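Local coordinates for ribose ABC transporter, substrate binding protein (Conexibacter woesei, PDB 4KQ9), which probably binds a carbohydrate such as ribose in the periplasm as the solute-binding component of an ABC transporter, at residues K119-A124 against E157-E162; D165-K170 against L178-N183. The protein carries 1 engineered substitution. All coordinates share one frame; numbering follows the deposited sequence.

Contact 1: K119-A124 against E157-E162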
ATOM      1  N   LYS A 119      -4.595  -6.594  10.722  1.00 14.66           N
ATOM      2  CA  LYS A 119      -4.007  -7.921  10.577  1.00 13.81           C
ATOM      3  C   LYS A 119      -3.779  -8.635  11.932  1.00 13.36           C
ATOM      4  O   LYS A 119      -4.129  -9.814  12.081  1.00 14.84           O
ATOM      5  CB  LYS A 119      -2.702  -7.822   9.761  1.00 13.05           C
ATOM      6  CG  LYS A 119      -2.999  -7.574   8.269  1.00 13.95           C
ATOM      7  CD  LYS A 119      -1.761  -6.909   7.617  1.00 15.71           C
ATOM      8  CE  LYS A 119      -0.830  -7.884   6.969  1.00 16.44           C
ATOM      9  NZ  LYS A 119       0.439  -7.375   6.328  1.00 15.84           N
ATOM     10  N   ALA A 120      -3.204  -7.907  12.842  1.00 14.05           N
ATOM     11  CA  ALA A 120      -2.926  -8.397  14.183  1.00 17.32           C
ATOM     12  C   ALA A 120      -4.197  -8.716  14.953  1.00 20.02           C
ATOM     13  O   ALA A 120      -4.265  -9.789  15.610  1.00 20.36           O
ATOM     14  CB  ALA A 120      -2.030  -7.466  14.912  1.00 17.44           C
ATOM     15  N   THR A 121      -5.254  -7.880  14.791  1.00 18.33           N
ATOM     16  CA  THR A 121      -6.527  -8.120  15.420  1.00 19.23           C
ATOM     17  C   THR A 121      -7.264  -9.329  14.867  1.00 18.74           C
ATOM     18  O   THR A 121      -7.901 -10.104  15.640  1.00 19.80           O
ATOM     19  CB  THR A 121      -7.417  -6.852  15.332  1.00 19.72           C
ATOM     20  OG1 THR A 121      -6.685  -5.787  15.865  1.00 17.47           O
ATOM     21  CG2 THR A 121      -8.697  -7.009  16.085  1.00 25.42           C
ATOM     22  N   TYR A 122      -7.185  -9.532  13.541  1.00 15.81           N
ATOM     23  CA  TYR A 122      -7.744 -10.669  12.936  1.00 17.38           C
ATOM     24  C   TYR A 122      -7.179 -11.936  13.621  1.00 17.71           C
ATOM     25  O   TYR A 122      -7.942 -12.895  13.907  1.00 16.93           O
ATOM     26  CB  TYR A 122      -7.455 -10.704  11.422  1.00 18.41           C
ATOM     27  CG  TYR A 122      -8.099 -11.848  10.747  1.00 20.59           C
ATOM     28  CD1 TYR A 122      -9.431 -11.756  10.346  1.00 21.90           C
ATOM     29  CD2 TYR A 122      -7.413 -13.035  10.541  1.00 21.85           C
ATOM     30  CE1 TYR A 122     -10.035 -12.793   9.709  1.00 23.22           C
ATOM     31  CE2 TYR A 122      -8.014 -14.108   9.926  1.00 23.23           C
ATOM     32  CZ  TYR A 122      -9.342 -13.959   9.513  1.00 24.44           C
ATOM     33  OH  TYR A 122      -9.995 -14.972   8.935  1.00 29.87           O
ATOM     34  N   ILE A 123      -5.869 -11.949  13.782  1.00 18.16           N
ATOM     35  CA  ILE A 123      -5.157 -13.126  14.316  1.00 19.21           C
ATOM     36  C   ILE A 123      -5.507 -13.288  15.806  1.00 20.70           C
ATOM     37  O   ILE A 123      -5.913 -14.359  16.222  1.00 22.61           O
ATOM     38  CB  ILE A 123      -3.637 -12.961  14.196  1.00 19.27           C
ATOM     39  CG1 ILE A 123      -3.212 -13.201  12.726  1.00 20.37           C
ATOM     40  CG2 ILE A 123      -2.903 -13.965  15.080  1.00 21.05           C
ATOM     41  CD1 ILE A 123      -1.834 -12.638  12.427  1.00 22.02           C
ATOM     42  N   ALA A 124      -5.387 -12.205  16.555  1.00 21.94           N
ATOM     43  CA  ALA A 124      -5.792 -12.184  17.959  1.00 25.91           C
ATOM     44  C   ALA A 124      -7.247 -12.716  18.175  1.00 26.89           C
ATOM     45  O   ALA A 124      -7.452 -13.585  18.986  1.00 23.55           O
ATOM     46  CB  ALA A 124      -5.571 -10.816  18.566  1.00 28.41           C
ATOM     47  N   GLU A 157       0.795  -7.426  21.968  1.00 26.54           N
ATOM     48  CA  GLU A 157       1.013  -7.096  23.391  1.00 33.58           C
ATOM     49  C   GLU A 157      -0.305  -6.949  24.144  1.00 34.38           C
ATOM     50  O   GLU A 157      -0.543  -7.659  25.094  1.00 32.39           O
ATOM     51  CB  GLU A 157       1.769  -5.811  23.548  1.00 36.13           C
ATOM     52  CG  GLU A 157       2.025  -5.495  25.021  1.00 49.16           C
ATOM     53  CD  GLU A 157       3.458  -5.056  25.294  1.00 59.72           C
ATOM     54  OE1 GLU A 157       4.095  -4.490  24.373  1.00 72.38           O
ATOM     55  OE2 GLU A 157       3.952  -5.279  26.431  1.00 66.56           O
ATOM     56  N   GLU A 158      -1.145  -6.047  23.671  1.00 31.78           N
ATOM     57  CA  GLU A 158      -2.408  -5.748  24.278  1.00 35.79           C
ATOM     58  C   GLU A 158      -3.319  -6.974  24.387  1.00 37.12           C
ATOM     59  O   GLU A 158      -4.098  -7.080  25.348  1.00 36.74           O
ATOM     60  CB  GLU A 158      -3.134  -4.670  23.444  1.00 36.78           C
ATOM     61  CG  GLU A 158      -4.348  -4.096  24.133  1.00 38.48           C
ATOM     62  N   ARG A 159      -3.225  -7.908  23.430  1.00 32.33           N
ATOM     63  CA  ARG A 159      -4.096  -9.096  23.468  1.00 29.86           C
ATOM     64  C   ARG A 159      -3.483 -10.329  24.073  1.00 27.80           C
ATOM     65  O   ARG A 159      -4.160 -11.374  24.093  1.00 28.67           O
ATOM     66  CB  ARG A 159      -4.613  -9.397  22.083  1.00 30.04           C
ATOM     67  CG  ARG A 159      -5.324  -8.208  21.469  1.00 30.70           C
ATOM     68  CD  ARG A 159      -6.725  -8.095  22.001  1.00 30.46           C
ATOM     69  NE  ARG A 159      -7.490  -9.294  21.727  1.00 29.21           N
ATOM     70  CZ  ARG A 159      -8.238  -9.491  20.656  1.00 27.15           C
ATOM     71  NH1 ARG A 159      -8.375  -8.584  19.700  1.00 27.15           N
ATOM     72  NH2 ARG A 159      -8.889 -10.621  20.545  1.00 31.37           N
ATOM     73  N   GLY A 160      -2.224 -10.221  24.516  1.00 23.07           N
ATOM     74  CA  GLY A 160      -1.513 -11.275  25.203  1.00 27.44           C
ATOM     75  C   GLY A 160      -0.890 -12.385  24.348  1.00 30.27           C
ATOM     76  O   GLY A 160      -0.668 -13.483  24.827  1.00 31.86           O
ATOM     77  N   ILE A 161      -0.561 -12.058  23.099  1.00 29.45           N
ATOM     78  CA  ILE A 161      -0.092 -13.010  22.106  1.00 28.10           C
ATOM     79  C   ILE A 161       1.415 -12.899  22.020  1.00 26.61           C
ATOM     80  O   ILE A 161       1.959 -11.851  21.700  1.00 25.60           O
ATOM     81  CB  ILE A 161      -0.776 -12.715  20.750  1.00 26.61           C
ATOM     82  CG1 ILE A 161      -2.279 -12.993  20.926  1.00 28.17           C
ATOM     83  CG2 ILE A 161      -0.241 -13.641  19.651  1.00 24.67           C
ATOM     84  CD1 ILE A 161      -3.149 -12.311  19.935  1.00 29.52           C
ATOM     85  N   GLU A 162       2.087 -14.011  22.319  1.00 24.35           N
ATOM     86  CA  GLU A 162       3.520 -14.073  22.318  1.00 21.25           C
ATOM     87  C   GLU A 162       4.050 -14.154  20.888  1.00 20.25           C
ATOM     88  O   GLU A 162       3.616 -15.000  20.121  1.00 19.44           O
ATOM     89  CB  GLU A 162       3.970 -15.354  23.017  1.00 22.85           C
ATOM     90  CG  GLU A 162       5.467 -15.510  23.016  1.00 25.67           C
ATOM     91  CD  GLU A 162       5.980 -16.768  23.744  1.00 29.79           C
ATOM     92  OE1 GLU A 162       5.211 -17.702  24.094  1.00 31.93           O
ATOM     93  OE2 GLU A 162       7.191 -16.821  23.901  1.00 31.69           O
TER
HETATM   94  O   HOH W   1      -7.234  -6.157  19.017  1.00 36.49           O
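Two helices packed on the same side of one lobe of this periplasmic binding protein, 112-126 and 143-159, meet here through A124 and R159. The lobe is alpha/beta, and R159 sits where the second helix gives way to strand 162-167, within a beta-alpha-beta crossover from strand 132-136. G160 makes the turn with a phi of 81° and two bonds back into the last helical turn, a Schellman motif; one runs from G160 N to E157 O at 3.1 Å. Before that turn, R159 bends at both chi2 (-80°) and chi3 (-59°), which brings the guanidinium over A124 of helix 112-126. The methyl of A124 lies beneath the centre of its face, CB to R159 CZ being 3.6 Å. After the turn I161 approaches the same alanine, but the model sets the two too close for the spacing to be trusted. D125 forms a salt bridge with R159 NH2. At the other end T121 lies across the arginine, its CG2 4.0 Å from R159 NH1 near the guanidinium plane. T121 OG1, which also bonds to R117 O, accepts from a water at 3.2 Å; that water accepts in turn from R159 NH1 at 2.8 Å, lying in the guanidinium plane.

Contact 2: D165-K170 against L178-N183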
ATOM      1  N   ASP A 165       9.058 -15.241  16.801  1.00 15.26           N
ATOM      2  CA  ASP A 165      10.099 -14.915  15.849  1.00 16.56           C
ATOM      3  C   ASP A 165       9.580 -13.654  15.140  1.00 17.07           C
ATOM      4  O   ASP A 165       8.404 -13.504  14.883  1.00 15.43           O
ATOM      5  CB  ASP A 165      10.316 -16.072  14.851  1.00 19.15           C
ATOM      6  CG  ASP A 165      11.679 -16.799  15.000  1.00 25.63           C
ATOM      7  OD1 ASP A 165      12.725 -16.220  15.485  1.00 29.41           O
ATOM      8  OD2 ASP A 165      11.719 -17.999  14.630  1.00 26.93           O
ATOM      9  N   ASP A 166      10.478 -12.729  14.901  1.00 19.06           N
ATOM     10  CA  ASP A 166      10.130 -11.433  14.397  1.00 20.27           C
ATOM     11  C   ASP A 166      11.327 -11.076  13.589  1.00 19.32           C
ATOM     12  O   ASP A 166      12.222 -10.472  14.174  1.00 18.72           O
ATOM     13  CB  ASP A 166       9.955 -10.446  15.587  1.00 20.33           C
ATOM     14  CG  ASP A 166       9.568  -9.006  15.151  1.00 22.81           C
ATOM     15  OD1 ASP A 166       9.599  -8.702  13.932  1.00 26.39           O
ATOM     16  OD2 ASP A 166       9.174  -8.193  16.022  1.00 22.32           O
ATOM     17  N   VAL A 167      11.317 -11.417  12.286  1.00 16.91           N
ATOM     18  CA  VAL A 167      12.423 -11.330  11.377  1.00 18.14           C
ATOM     19  C   VAL A 167      12.193 -10.388  10.175  1.00 21.22           C
ATOM     20  O   VAL A 167      11.053 -10.082   9.816  1.00 18.68           O
ATOM     21  CB  VAL A 167      12.824 -12.680  10.798  1.00 19.76           C
ATOM     22  CG1 VAL A 167      13.163 -13.694  11.912  1.00 19.46           C
ATOM     23  CG2 VAL A 167      11.768 -13.216   9.858  1.00 18.63           C
ATOM     24  N   TYR A 168      13.296  -9.849   9.651  1.00 22.87           N
ATOM     25  CA  TYR A 168      13.269  -8.869   8.532  1.00 21.43           C
ATOM     26  C   TYR A 168      13.880  -9.641   7.427  1.00 20.72           C
ATOM     27  O   TYR A 168      14.598 -10.567   7.699  1.00 21.67           O
ATOM     28  CB  TYR A 168      14.019  -7.602   8.871  1.00 20.23           C
ATOM     29  CG  TYR A 168      13.273  -6.728   9.775  1.00 21.51           C
ATOM     30  CD1 TYR A 168      13.334  -6.892  11.168  1.00 21.52           C
ATOM     31  CD2 TYR A 168      12.493  -5.726   9.272  1.00 20.75           C
ATOM     32  CE1 TYR A 168      12.606  -6.068  12.005  1.00 23.23           C
ATOM     33  CE2 TYR A 168      11.809  -4.884  10.092  1.00 21.23           C
ATOM     34  CZ  TYR A 168      11.880  -5.045  11.460  1.00 21.52           C
ATOM     35  OH  TYR A 168      11.157  -4.231  12.254  1.00 20.72           O
ATOM     36  N   THR A 169      13.504  -9.380   6.180  1.00 21.68           N
ATOM     37  CA  THR A 169      13.948 -10.147   5.027  1.00 19.40           C
ATOM     38  C   THR A 169      14.548  -9.129   4.010  1.00 21.17           C
ATOM     39  O   THR A 169      14.444  -7.920   4.233  1.00 21.05           O
ATOM     40  CB  THR A 169      12.780 -10.908   4.295  1.00 23.69           C
ATOM     41  OG1 THR A 169      11.669 -10.026   4.077  1.00 21.64           O
ATOM     42  CG2 THR A 169      12.250 -12.110   5.083  1.00 22.92           C
ATOM     43  N   LYS A 170      15.068  -9.604   2.887  1.00 20.18           N
ATOM     44  CA  LYS A 170      15.770  -8.717   1.940  1.00 26.15           C
ATOM     45  C   LYS A 170      14.756  -7.824   1.268  1.00 26.62           C
ATOM     46  O   LYS A 170      14.952  -6.617   1.112  1.00 27.67           O
ATOM     47  CB  LYS A 170      16.520  -9.536   0.852  1.00 24.22           C
ATOM     48  N   LEU A 178       9.445 -17.857   1.667  1.00 15.64           N
ATOM     49  CA  LEU A 178       9.585 -19.244   1.764  1.00 17.98           C
ATOM     50  C   LEU A 178      10.799 -19.602   2.669  1.00 16.79           C
ATOM     51  O   LEU A 178      10.662 -20.395   3.573  1.00 16.65           O
ATOM     52  CB  LEU A 178       9.757 -19.800   0.358  1.00 22.22           C
ATOM     53  CG  LEU A 178      10.175 -21.229   0.173  1.00 27.64           C
ATOM     54  CD1 LEU A 178       9.069 -22.199   0.529  1.00 29.83           C
ATOM     55  CD2 LEU A 178      10.544 -21.398  -1.304  1.00 35.16           C
ATOM     56  N   THR A 179      11.912 -18.956   2.469  1.00 18.24           N
ATOM     57  CA  THR A 179      13.104 -19.212   3.316  1.00 20.03           C
ATOM     58  C   THR A 179      12.944 -18.853   4.747  1.00 17.64           C
ATOM     59  O   THR A 179      13.225 -19.634   5.640  1.00 17.33           O
ATOM     60  CB  THR A 179      14.293 -18.466   2.720  1.00 20.16           C
ATOM     61  OG1 THR A 179      14.590 -19.186   1.532  1.00 19.84           O
ATOM     62  CG2 THR A 179      15.541 -18.525   3.657  1.00 23.73           C
ATOM     63  N   ALA A 180      12.381 -17.693   4.967  1.00 16.32           N
ATOM     64  CA  ALA A 180      12.169 -17.270   6.312  1.00 16.39           C
ATOM     65  C   ALA A 180      11.190 -18.170   7.056  1.00 13.83           C
ATOM     66  O   ALA A 180      11.379 -18.508   8.262  1.00 14.12           O
ATOM     67  CB  ALA A 180      11.702 -15.825   6.260  1.00 17.44           C
ATOM     68  N   THR A 181      10.119 -18.563   6.368  1.00 12.95           N
ATOM     69  CA  THR A 181       9.105 -19.432   6.975  1.00 12.51           C
ATOM     70  C   THR A 181       9.643 -20.826   7.246  1.00 13.78           C
ATOM     71  O   THR A 181       9.370 -21.399   8.316  1.00 12.35           O
ATOM     72  CB  THR A 181       7.819 -19.479   6.130  1.00 12.71           C
ATOM     73  OG1 THR A 181       7.340 -18.135   5.896  1.00 12.55           O
ATOM     74  CG2 THR A 181       6.730 -20.388   6.719  1.00 12.90           C
ATOM     75  N   GLN A 182      10.409 -21.385   6.302  1.00 15.99           N
ATOM     76  CA  GLN A 182      10.924 -22.713   6.575  1.00 19.55           C
ATOM     77  C   GLN A 182      11.861 -22.709   7.793  1.00 15.88           C
ATOM     78  O   GLN A 182      11.728 -23.564   8.618  1.00 15.39           O
ATOM     79  CB  GLN A 182      11.510 -23.405   5.338  1.00 24.97           C
ATOM     80  CG  GLN A 182      12.467 -22.631   4.508  1.00 32.81           C
ATOM     81  CD  GLN A 182      13.091 -23.470   3.362  1.00 37.71           C
ATOM     82  OE1 GLN A 182      12.433 -24.251   2.639  1.00 36.81           O
ATOM     83  NE2 GLN A 182      14.372 -23.321   3.225  1.00 40.21           N
ATOM     84  N   ASN A 183      12.647 -21.655   7.985  1.00 15.72           N
ATOM     85  CA  ASN A 183      13.530 -21.545   9.175  1.00 16.20           C
ATOM     86  C   ASN A 183      12.749 -21.354  10.427  1.00 16.06           C
ATOM     87  O   ASN A 183      13.059 -22.004  11.438  1.00 15.03           O
ATOM     88  CB  ASN A 183      14.528 -20.444   9.005  1.00 18.65           C
ATOM     89  CG  ASN A 183      15.541 -20.758   7.904  1.00 22.94           C
ATOM     90  OD1 ASN A 183      15.648 -21.899   7.471  1.00 23.61           O
ATOM     91  ND2 ASN A 183      16.255 -19.768   7.456  1.00 23.64           N
TER
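Apolar contact comes first: the methyl of A180 faces both T169 and V167, with A180 CB 3.9 Å from T169 CG2 and, more loosely, 4.4 Å from V167 CG2. No hydrogen bond crosses between 165-170 and 178-183, and the touch is made by methyl carbons alone. In T169 a chi1 of 48° sets CG2 anti to the carbonyl carbon, where it meets the helix, while OG1 is taken up by N137 O. V136 touches both T169 and A180 and so adds to the same patch from the neighbouring strand. This is the start of a beta-alpha-beta unit: edge strand 162-167 leads through a loop into helix 174-187, which packs over the sheet before the chain enters strand 193-196 on the far side of 132-136. Main-chain bonds anchor the strand: V167 pairs with M135 and N137, keeping its end on the parallel sheet. Internal to the helix, Q182 N reaches L178 O at 2.9 Å and N183 N reaches T179 O at 3.1 Å. Among the charged groups, D165 OD2 forms a salt bridge with R187 NE, a polar tie between the strand and the C-terminal end of helix 174-187. From the strand's opposite face D166 instead pairs with R153 of helix 143-159.

In the fold
Both contacts belong to the lobe built on the four-stranded parallel sheet, and their centres lie about 19 Å apart. They follow one another along the chain: helix 143-159 ends in contact 1, and strand 162-167, which comes straight after it, carries contact 2. Contact 1 joins two helices on one side of the sheet; contact 2 sets the edge strand and the residues just after it against helix 174-187 on the other. Contact 1 is partly buried, pairing buried A124 with an exposed arginine; it sets a methyl on a guanidinium face and adds a water bridge. Contact 2 is a smaller surface contact, 90 Å² against 204 Å², with purely methyl packing.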